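Local coordinates for RagA protein (Porphyromonas gingivalis, PDB 6SLN), which probably imports nutrients such as peptides across the outer membrane as a TonB-dependent transporter, at residues A[108-113]-A[120-125]; A[244-249]-A[262-267]; A[930-935]-A[959-964]. One frame throughout, in Å; residues are numbered along the deposited sequence.

How the contacts relate
From the N terminus, the chain first meets contact 1, where 108-113 and 120-125 close a short loop inside the plug, between strands 102-106 and 129-132. Contact 2 closes a later loop, joining helices 242-252 and 261-276 in the long excursion between barrel strands 218-230 and 309-322. Contact 3 closes the connection between strand 921-937 and strand 951-964, close to the C terminus. The three loops follow in series, none enclosing or crossing another. In space, however, contacts 1 and 3 come together, their centres about 12 Å apart, and polar side chains join plug to barrel wall there. Contact 2 is remote, about 34 Å from contact 1 and 26 Å from contact 3 between nearest atoms.

Contact 1. Residues A[108-113]-A[120-125]; sequences EKLAEK and DALQGQ
The carboxamide of Gln125 meets the aliphatic stem of Lys109 through its oxygen: OE1 lies 3.9 Å from Lys109 CG, which sits well out of the amide plane, while NE2 is turned from the lysine. A bend at chi2 (-59°) folds the glutamine chain back and places its oxygen there, and the two side chains cross obliquely. This is a van der Waals touch, and the lysine chain then leads away, carrying its ammonium clear of 120-125. The amide end of the contact also borders the barrel, since Gln125 touches Asp862 on strand 857-873. At the peptide carbonyl of Lys109, a second flat group, Ala121 CB sits nearly straight out beyond the oxygen, 3.7 Å from Lys109 O. Ala121 CB also rests against the middle of the Lys113 chain, 3.7 Å from Lys113 CD; the methyl thus touches both the carbonyl oxygen and the lysine stem. The two segments lie in the TonB-dependent receptor plug domain, in the loop that leads from strand 102-106 to strand 129-132. Ala121 belongs to the closing stretch of a 3-10 segment, and it comes nearest to Leu110 in the backbone, at 6.5 Å between CA atoms. Beyond Leu122 the chain turns, the backbone N of Gln125 bonding to Leu122 O at 2.9 Å. Beneath these partly exposed groups is an apolar layer: Leu110 CD2 meets Leu122 CD1 at 3.9 Å, methyl against methyl, and both leucines pack on Met183 of the plug strand 180-186, with Leu110 also reaching Phe180.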
loop_
_atom_site.group_PDB
_atom_site.type_symbol
_atom_site.label_atom_id
_atom_site.label_comp_id
_atom_site.label_asym_id
_atom_site.label_seq_id
_atom_site.Cartn_x
_atom_site.Cartn_y
_atom_site.Cartn_z
ATOM N N GLU A 108 9.608 -28.791 -30.582
ATOM C CA GLU A 108 11.001 -29.140 -30.292
ATOM C C GLU A 108 11.841 -27.910 -29.984
ATOM O O GLU A 108 12.529 -27.847 -28.960
ATOM C CB GLU A 108 11.614 -29.886 -31.478
ATOM C CG GLU A 108 11.297 -31.363 -31.531
ATOM C CD GLU A 108 9.978 -31.645 -32.230
ATOM O OE1 GLU A 108 9.868 -32.719 -32.871
ATOM O OE2 GLU A 108 9.055 -30.797 -32.137
ATOM N N LYS A 109 11.809 -26.923 -30.876
ATOM C CA LYS A 109 12.604 -25.725 -30.674
ATOM C C LYS A 109 12.133 -24.912 -29.479
ATOM O O LYS A 109 12.846 -23.996 -29.061
ATOM C CB LYS A 109 12.589 -24.885 -31.949
ATOM C CG LYS A 109 13.109 -25.640 -33.177
ATOM C CD LYS A 109 11.956 -26.127 -34.049
ATOM C CE LYS A 109 12.318 -26.166 -35.537
ATOM N NZ LYS A 109 11.084 -26.212 -36.390
ATOM N N LEU A 110 10.970 -25.240 -28.906
ATOM C CA LEU A 110 10.409 -24.499 -27.784
ATOM C C LEU A 110 10.523 -25.216 -26.442
ATOM O O LEU A 110 10.409 -24.559 -25.401
ATOM C CB LEU A 110 8.926 -24.189 -28.047
ATOM C CG LEU A 110 8.565 -23.379 -29.300
ATOM C CD1 LEU A 110 7.067 -23.461 -29.615
ATOM C CD2 LEU A 110 8.983 -21.932 -29.122
ATOM N N ALA A 111 10.770 -26.528 -26.440
ATOM C CA ALA A 111 10.548 -27.385 -25.279
ATOM C C ALA A 111 11.730 -27.403 -24.316
ATOM O O ALA A 111 12.888 -27.418 -24.738
ATOM C CB ALA A 111 10.259 -28.819 -25.732
ATOM N N GLU A 112 11.412 -27.427 -23.016
ATOM C CA GLU A 112 12.355 -27.631 -21.919
ATOM C C GLU A 112 13.683 -26.913 -22.119
ATOM O O GLU A 112 14.651 -27.512 -22.596
ATOM C CB GLU A 112 12.612 -29.130 -21.703
ATOM C CG GLU A 112 11.392 -29.961 -21.284
ATOM C CD GLU A 112 11.229 -30.079 -19.764
ATOM O OE1 GLU A 112 10.393 -29.332 -19.207
ATOM O OE2 GLU A 112 11.937 -30.909 -19.131
ATOM N N LYS A 113 13.749 -25.634 -21.762
ATOM C CA LYS A 113 14.980 -24.888 -21.952
ATOM C C LYS A 113 15.329 -24.157 -20.664
ATOM O O LYS A 113 14.443 -23.668 -19.961
ATOM C CB LYS A 113 14.867 -23.897 -23.131
ATOM C CG LYS A 113 14.722 -24.588 -24.504
ATOM C CD LYS A 113 15.462 -23.877 -25.636
ATOM C CE LYS A 113 16.260 -24.858 -26.518
ATOM N NZ LYS A 113 15.417 -25.831 -27.280
ATOM N N ASP A 120 14.479 -16.103 -26.467
ATOM C CA ASP A 120 15.870 -16.471 -26.672
ATOM C C ASP A 120 16.001 -17.758 -27.477
ATOM O O ASP A 120 16.953 -17.912 -28.255
ATOM C CB ASP A 120 16.566 -16.609 -25.318
ATOM C CG ASP A 120 18.039 -16.891 -25.454
ATOM O OD1 ASP A 120 18.813 -15.924 -25.653
ATOM O OD2 ASP A 120 18.413 -18.081 -25.373
ATOM N N ALA A 121 15.044 -18.677 -27.327
ATOM C CA ALA A 121 15.087 -19.952 -28.037
ATOM C C ALA A 121 14.780 -19.820 -29.525
ATOM O O ALA A 121 14.900 -20.815 -30.248
ATOM C CB ALA A 121 14.106 -20.940 -27.395
ATOM N N LEU A 122 14.372 -18.637 -29.994
ATOM C CA LEU A 122 14.105 -18.416 -31.406
ATOM C C LEU A 122 15.193 -17.606 -32.085
ATOM O O LEU A 122 15.126 -17.399 -33.295
ATOM C CB LEU A 122 12.720 -17.773 -31.591
ATOM C CG LEU A 122 11.712 -18.901 -31.347
ATOM C CD1 LEU A 122 11.014 -18.770 -30.000
ATOM C CD2 LEU A 122 10.714 -19.112 -32.508
ATOM N N GLN A 123 16.194 -17.156 -31.338
ATOM C CA GLN A 123 17.373 -16.573 -31.957
ATOM C C GLN A 123 17.976 -17.548 -32.948
ATOM O O GLN A 123 18.331 -18.674 -32.584
ATOM C CB GLN A 123 18.396 -16.204 -30.899
ATOM C CG GLN A 123 19.358 -15.173 -31.377
ATOM C CD GLN A 123 20.511 -14.986 -30.433
ATOM O OE1 GLN A 123 21.102 -15.959 -29.967
ATOM N NE2 GLN A 123 20.839 -13.733 -30.134
ATOM N N GLY A 124 18.057 -17.126 -34.207
ATOM C CA GLY A 124 18.588 -17.954 -35.266
ATOM C C GLY A 124 17.617 -18.919 -35.905
ATOM O O GLY A 124 18.032 -19.680 -36.786
ATOM N N GLN A 125 16.337 -18.905 -35.522
ATOM C CA GLN A 125 15.394 -19.927 -35.966
ATOM C C GLN A 125 14.435 -19.456 -37.056
ATOM O O GLN A 125 13.901 -20.290 -37.801
ATOM C CB GLN A 125 14.580 -20.444 -34.769
ATOM C CG GLN A 125 15.413 -21.139 -33.697
ATOM C CD GLN A 125 16.172 -22.327 -34.242
ATOM O OE1 GLN A 125 15.592 -23.221 -34.857
ATOM N NE2 GLN A 125 17.482 -22.344 -34.021
#

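Contact 2. Residues A[244-249]-A[262-267]; sequences ELLDFQ and QKVKDM
Leu246 reaches from helix 242-252 to helix 261-276 and gives up the most surface to the contact, its two methyl branches meeting different residues. Leu246 CD1 lies 3.5 Å from Val264 CG1 and 4.1 Å from Val264 CB, so one branch of the leucine is set against one branch of the valine. The two side chains run antiparallel past one another. In Val264, CG1 stands anti to the backbone N (chi1 168°), which turns this methyl toward the leucine. The other branch, Leu246 CD2, lies across the aliphatic part of Lys265, 3.8 Å from Lys265 CG and equally far from Lys265 CE. The lysine chain is stretched out from CG onward and passes the leucine at about a right angle, offering its methylenes as an apolar flank. No hydrogen bond links the two segments: the contact is made wholly by hydrocarbon, and Leu246 and Val264 are both buried. The helical backbones keep their distance, with 8.4 Å between the CA atoms of Leu246 and Val264. Leu246 also packs on Val261 at the start of the second helix, and Lys265 on Phe295 in a loop. The helix pair belongs to the long insertion between barrel strands 218-230 and 309-322, probably an extracellular loop; Gln249, on the first helix, bonds to Tyr400 and Met886, whereas Met267, on the second, packs against the backbone of another protein's chain.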
loop_
_atom_site.group_PDB
_atom_site.type_symbol
_atom_site.label_atom_id
_atom_site.label_comp_id
_atom_site.label_asym_id
_atom_site.label_seq_id
_atom_site.Cartn_x
_atom_site.Cartn_y
_atom_site.Cartn_z
ATOM N N GLU A 244 51.520 -5.485 -10.126
ATOM C CA GLU A 244 51.633 -4.619 -11.292
ATOM C C GLU A 244 50.845 -3.330 -11.105
ATOM O O GLU A 244 51.365 -2.237 -11.366
ATOM C CB GLU A 244 51.170 -5.367 -12.533
ATOM C CG GLU A 244 52.114 -6.437 -12.942
ATOM C CD GLU A 244 51.599 -7.240 -14.097
ATOM O OE1 GLU A 244 50.357 -7.395 -14.220
ATOM O OE2 GLU A 244 52.446 -7.729 -14.870
ATOM N N LEU A 245 49.585 -3.440 -10.663
ATOM C CA LEU A 245 48.783 -2.244 -10.423
ATOM C C LEU A 245 49.451 -1.334 -9.404
ATOM O O LEU A 245 49.572 -0.125 -9.629
ATOM C CB LEU A 245 47.377 -2.616 -9.951
ATOM C CG LEU A 245 46.566 -1.385 -9.536
ATOM C CD1 LEU A 245 46.480 -0.418 -10.716
ATOM C CD2 LEU A 245 45.200 -1.776 -9.044
ATOM N N LEU A 246 49.901 -1.899 -8.273
ATOM C CA LEU A 246 50.522 -1.070 -7.244
ATOM C C LEU A 246 51.777 -0.379 -7.766
ATOM O O LEU A 246 51.992 0.811 -7.514
ATOM C CB LEU A 246 50.843 -1.902 -6.006
ATOM C CG LEU A 246 51.654 -1.190 -4.915
ATOM C CD1 LEU A 246 50.958 0.083 -4.487
ATOM C CD2 LEU A 246 51.855 -2.104 -3.709
ATOM N N ASP A 247 52.612 -1.095 -8.509
ATOM C CA ASP A 247 53.781 -0.437 -9.080
ATOM C C ASP A 247 53.363 0.654 -10.044
ATOM O O ASP A 247 53.940 1.748 -10.050
ATOM C CB ASP A 247 54.674 -1.450 -9.790
ATOM C CG ASP A 247 56.073 -0.933 -9.996
ATOM O OD1 ASP A 247 56.667 -0.422 -9.014
ATOM O OD2 ASP A 247 56.569 -1.034 -11.142
ATOM N N PHE A 248 52.349 0.371 -10.860
ATOM C CA PHE A 248 51.854 1.334 -11.840
ATOM C C PHE A 248 51.408 2.626 -11.162
ATOM O O PHE A 248 51.878 3.712 -11.504
ATOM C CB PHE A 248 50.720 0.675 -12.626
ATOM C CG PHE A 248 50.021 1.571 -13.591
ATOM C CD1 PHE A 248 50.689 2.113 -14.676
ATOM C CD2 PHE A 248 48.674 1.836 -13.441
ATOM C CE1 PHE A 248 50.030 2.921 -15.575
ATOM C CE2 PHE A 248 48.008 2.644 -14.343
ATOM C CZ PHE A 248 48.687 3.186 -15.406
ATOM N N GLN A 249 50.552 2.520 -10.148
ATOM C CA GLN A 249 50.052 3.708 -9.469
ATOM C C GLN A 249 51.173 4.494 -8.804
ATOM O O GLN A 249 51.157 5.726 -8.807
ATOM C CB GLN A 249 49.004 3.312 -8.432
ATOM C CG GLN A 249 47.798 2.572 -8.993
ATOM C CD GLN A 249 46.953 1.969 -7.893
ATOM O OE1 GLN A 249 47.463 1.224 -7.041
ATOM N NE2 GLN A 249 45.663 2.312 -7.874
ATOM N N GLN A 262 56.649 0.310 -0.557
ATOM C CA GLN A 262 56.440 -0.014 0.850
ATOM C C GLN A 262 55.593 1.044 1.548
ATOM O O GLN A 262 54.702 0.712 2.340
ATOM C CB GLN A 262 57.773 -0.176 1.581
ATOM C CG GLN A 262 57.607 -0.680 3.039
ATOM C CD GLN A 262 56.976 -2.075 3.122
ATOM O OE1 GLN A 262 57.649 -3.089 2.910
ATOM N NE2 GLN A 262 55.675 -2.128 3.433
ATOM N N LYS A 263 55.856 2.323 1.278
ATOM C CA LYS A 263 55.109 3.375 1.956
ATOM C C LYS A 263 53.623 3.311 1.615
ATOM O O LYS A 263 52.775 3.530 2.481
ATOM C CB LYS A 263 55.693 4.741 1.605
ATOM C CG LYS A 263 57.003 5.017 2.296
ATOM C CD LYS A 263 57.531 6.414 1.996
ATOM C CE LYS A 263 58.724 6.731 2.896
ATOM N NZ LYS A 263 58.700 8.117 3.435
ATOM N N VAL A 264 53.286 2.995 0.363
ATOM C CA VAL A 264 51.880 2.864 0.002
ATOM C C VAL A 264 51.261 1.675 0.725
ATOM O O VAL A 264 50.129 1.754 1.221
ATOM C CB VAL A 264 51.736 2.760 -1.527
ATOM C CG1 VAL A 264 50.344 2.341 -1.930
ATOM C CG2 VAL A 264 52.055 4.075 -2.125
ATOM N N LYS A 265 52.006 0.565 0.828
ATOM C CA LYS A 265 51.499 -0.598 1.555
ATOM C C LYS A 265 51.282 -0.274 3.024
ATOM O O LYS A 265 50.248 -0.640 3.599
ATOM C CB LYS A 265 52.449 -1.782 1.415
ATOM C CG LYS A 265 52.626 -2.304 0.012
ATOM C CD LYS A 265 53.768 -3.270 -0.049
ATOM C CE LYS A 265 53.580 -4.309 -1.123
ATOM N NZ LYS A 265 54.882 -5.015 -1.333
ATOM N N ASP A 266 52.238 0.420 3.647
ATOM C CA ASP A 266 52.049 0.834 5.033
ATOM C C ASP A 266 50.765 1.641 5.169
ATOM O O ASP A 266 49.918 1.345 6.021
ATOM C CB ASP A 266 53.256 1.633 5.526
ATOM C CG ASP A 266 54.507 0.775 5.687
ATOM O OD1 ASP A 266 54.381 -0.452 5.882
ATOM O OD2 ASP A 266 55.627 1.322 5.615
ATOM N N MET A 267 50.567 2.617 4.281
ATOM C CA MET A 267 49.417 3.506 4.400
ATOM C C MET A 267 48.103 2.756 4.188
ATOM O O MET A 267 47.147 2.935 4.963
ATOM C CB MET A 267 49.565 4.668 3.420
ATOM C CG MET A 267 48.341 5.565 3.334
ATOM S SD MET A 267 48.462 6.763 1.989
ATOM C CE MET A 267 48.106 5.733 0.568
#

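Contact 3. Residues A[930-935]-A[959-964]; sequences KNLKLT and RNLLTV
Arg959 pairs with Asn931 where two neighbouring strands of the transmembrane beta-barrel run antiparallel, a non-hydrogen-bonded pair with CA atoms 4.8 Å apart. Asn931 also belongs to a classic beta bulge: it and Lys930 stand opposite Asp862 of strand 857-873. Arg959 CA makes a CH...O contact of 3.2 Å with Lys930 O, and its guanidinium reaches the plug at Asp120, an ion pair modelled too close for its geometry to be relied on. Asn960 follows at a chain corner, in a left-handed backbone conformation. Asn960 N bonds to the same oxygen, Lys930 O, at 3.1 Å and 158°, from above the carbonyl plane. The Asn960 and Lys930 side chains run alongside one another in a common direction, and Asn960 OD1 takes a bond from Lys930 NZ at 3.1 Å, in the carbonyl plane on a lone pair. The ammonium is shared with Gln123 of the plug, whose OE1 it also binds. Asn960 ND2 lies 3.5 Å above the centre of the Arg959 guanidinium plane and bonds to Ser986 O. Past the corner, Leu961 turns its side chain to the first strand, CG anti to the backbone N (chi1 -176°), and its CD2 meets Leu932 CD2 at 3.6 Å.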
loop_
_atom_site.group_PDB
_atom_site.type_symbol
_atom_site.label_atom_id
_atom_site.label_comp_id
_atom_site.label_asym_id
_atom_site.label_seq_id
_atom_site.Cartn_x
_atom_site.Cartn_y
_atom_site.Cartn_z
ATOM N N LYS A 930 23.726 -22.081 -29.787
ATOM C CA LYS A 930 22.680 -21.804 -28.805
ATOM C C LYS A 930 22.246 -23.063 -28.077
ATOM O O LYS A 930 22.024 -23.038 -26.865
ATOM C CB LYS A 930 21.482 -21.150 -29.479
ATOM C CG LYS A 930 21.692 -19.704 -29.794
ATOM C CD LYS A 930 20.570 -18.873 -29.226
ATOM C CE LYS A 930 20.850 -18.448 -27.786
ATOM N NZ LYS A 930 21.784 -17.296 -27.728
ATOM N N ASN A 931 22.153 -24.176 -28.785
ATOM C CA ASN A 931 21.620 -25.389 -28.200
ATOM C C ASN A 931 22.390 -26.573 -28.755
ATOM O O ASN A 931 22.582 -26.679 -29.969
ATOM C CB ASN A 931 20.120 -25.509 -28.509
ATOM C CG ASN A 931 19.501 -26.766 -27.948
ATOM O OD1 ASN A 931 19.081 -26.796 -26.797
ATOM N ND2 ASN A 931 19.422 -27.810 -28.769
ATOM N N LEU A 932 22.856 -27.436 -27.864
ATOM C CA LEU A 932 23.409 -28.730 -28.233
ATOM C C LEU A 932 22.771 -29.755 -27.313
ATOM O O LEU A 932 22.709 -29.550 -26.094
ATOM C CB LEU A 932 24.937 -28.740 -28.123
ATOM C CG LEU A 932 25.681 -29.948 -28.700
ATOM C CD1 LEU A 932 25.572 -30.030 -30.216
ATOM C CD2 LEU A 932 27.131 -29.882 -28.265
ATOM N N LYS A 933 22.246 -30.830 -27.889
ATOM C CA LYS A 933 21.513 -31.797 -27.084
ATOM C C LYS A 933 21.761 -33.199 -27.610
ATOM O O LYS A 933 21.497 -33.491 -28.780
ATOM C CB LYS A 933 20.013 -31.483 -27.064
ATOM C CG LYS A 933 19.177 -32.487 -26.283
ATOM C CD LYS A 933 17.690 -32.287 -26.521
ATOM C CE LYS A 933 17.064 -31.417 -25.451
ATOM N NZ LYS A 933 15.600 -31.689 -25.262
ATOM N N LEU A 934 22.289 -34.050 -26.745
ATOM C CA LEU A 934 22.333 -35.481 -26.977
ATOM C C LEU A 934 21.130 -36.095 -26.272
ATOM O O LEU A 934 20.968 -35.929 -25.058
ATOM C CB LEU A 934 23.637 -36.074 -26.452
ATOM C CG LEU A 934 23.724 -37.578 -26.659
ATOM C CD1 LEU A 934 23.971 -37.863 -28.131
ATOM C CD2 LEU A 934 24.811 -38.172 -25.798
ATOM N N THR A 935 20.285 -36.783 -27.030
ATOM C CA THR A 935 19.097 -37.415 -26.485
ATOM C C THR A 935 19.146 -38.913 -26.746
ATOM O O THR A 935 19.723 -39.368 -27.740
ATOM C CB THR A 935 17.837 -36.802 -27.091
ATOM O OG1 THR A 935 17.904 -35.381 -26.934
ATOM C CG2 THR A 935 16.580 -37.318 -26.395
ATOM N N ARG A 959 23.417 -24.938 -23.293
ATOM C CA ARG A 959 22.954 -23.698 -23.915
ATOM C C ARG A 959 24.099 -22.698 -23.920
ATOM O O ARG A 959 24.765 -22.515 -22.892
ATOM C CB ARG A 959 21.739 -23.079 -23.199
ATOM C CG ARG A 959 21.227 -21.788 -23.897
ATOM C CD ARG A 959 20.050 -21.081 -23.164
ATOM N NE ARG A 959 20.546 -20.010 -22.310
ATOM C CZ ARG A 959 20.425 -18.721 -22.585
ATOM N NH1 ARG A 959 19.799 -18.362 -23.686
ATOM N NH2 ARG A 959 20.926 -17.794 -21.765
ATOM N N ASN A 960 24.308 -22.045 -25.075
ATOM C CA ASN A 960 25.417 -21.103 -25.282
ATOM C C ASN A 960 26.774 -21.748 -24.988
ATOM O O ASN A 960 27.672 -21.120 -24.421
ATOM C CB ASN A 960 25.234 -19.834 -24.449
ATOM C CG ASN A 960 24.111 -18.953 -24.958
ATOM O OD1 ASN A 960 23.651 -19.102 -26.092
ATOM N ND2 ASN A 960 23.662 -18.027 -24.115
ATOM N N LEU A 961 26.920 -23.015 -25.385
ATOM C CA LEU A 961 28.161 -23.754 -25.165
ATOM C C LEU A 961 29.383 -23.025 -25.724
ATOM O O LEU A 961 30.455 -23.047 -25.108
ATOM C CB LEU A 961 28.041 -25.139 -25.797
ATOM C CG LEU A 961 29.177 -26.133 -25.625
ATOM C CD1 LEU A 961 29.518 -26.307 -24.152
ATOM C CD2 LEU A 961 28.767 -27.456 -26.241
ATOM N N LEU A 962 29.249 -22.388 -26.894
ATOM C CA LEU A 962 30.356 -21.668 -27.512
ATOM C C LEU A 962 29.878 -20.365 -28.130
ATOM O O LEU A 962 28.819 -20.315 -28.761
ATOM C CB LEU A 962 31.053 -22.475 -28.623
ATOM C CG LEU A 962 31.474 -23.930 -28.428
ATOM C CD1 LEU A 962 31.520 -24.632 -29.778
ATOM C CD2 LEU A 962 32.821 -24.050 -27.699
ATOM N N THR A 963 30.693 -19.324 -27.975
ATOM C CA THR A 963 30.568 -18.095 -28.735
ATOM C C THR A 963 31.813 -17.932 -29.600
ATOM O O THR A 963 32.903 -18.375 -29.241
ATOM C CB THR A 963 30.387 -16.876 -27.820
ATOM O OG1 THR A 963 29.460 -17.197 -26.774
ATOM C CG2 THR A 963 29.847 -15.669 -28.613
ATOM N N VAL A 964 31.629 -17.324 -30.767
ATOM C CA VAL A 964 32.712 -16.981 -31.673
ATOM C C VAL A 964 32.582 -15.491 -31.964
ATOM O O VAL A 964 31.619 -15.065 -32.612
ATOM C CB VAL A 964 32.658 -17.794 -32.966
ATOM C CG1 VAL A 964 33.644 -17.248 -33.929
ATOM C CG2 VAL A 964 32.935 -19.257 -32.683
#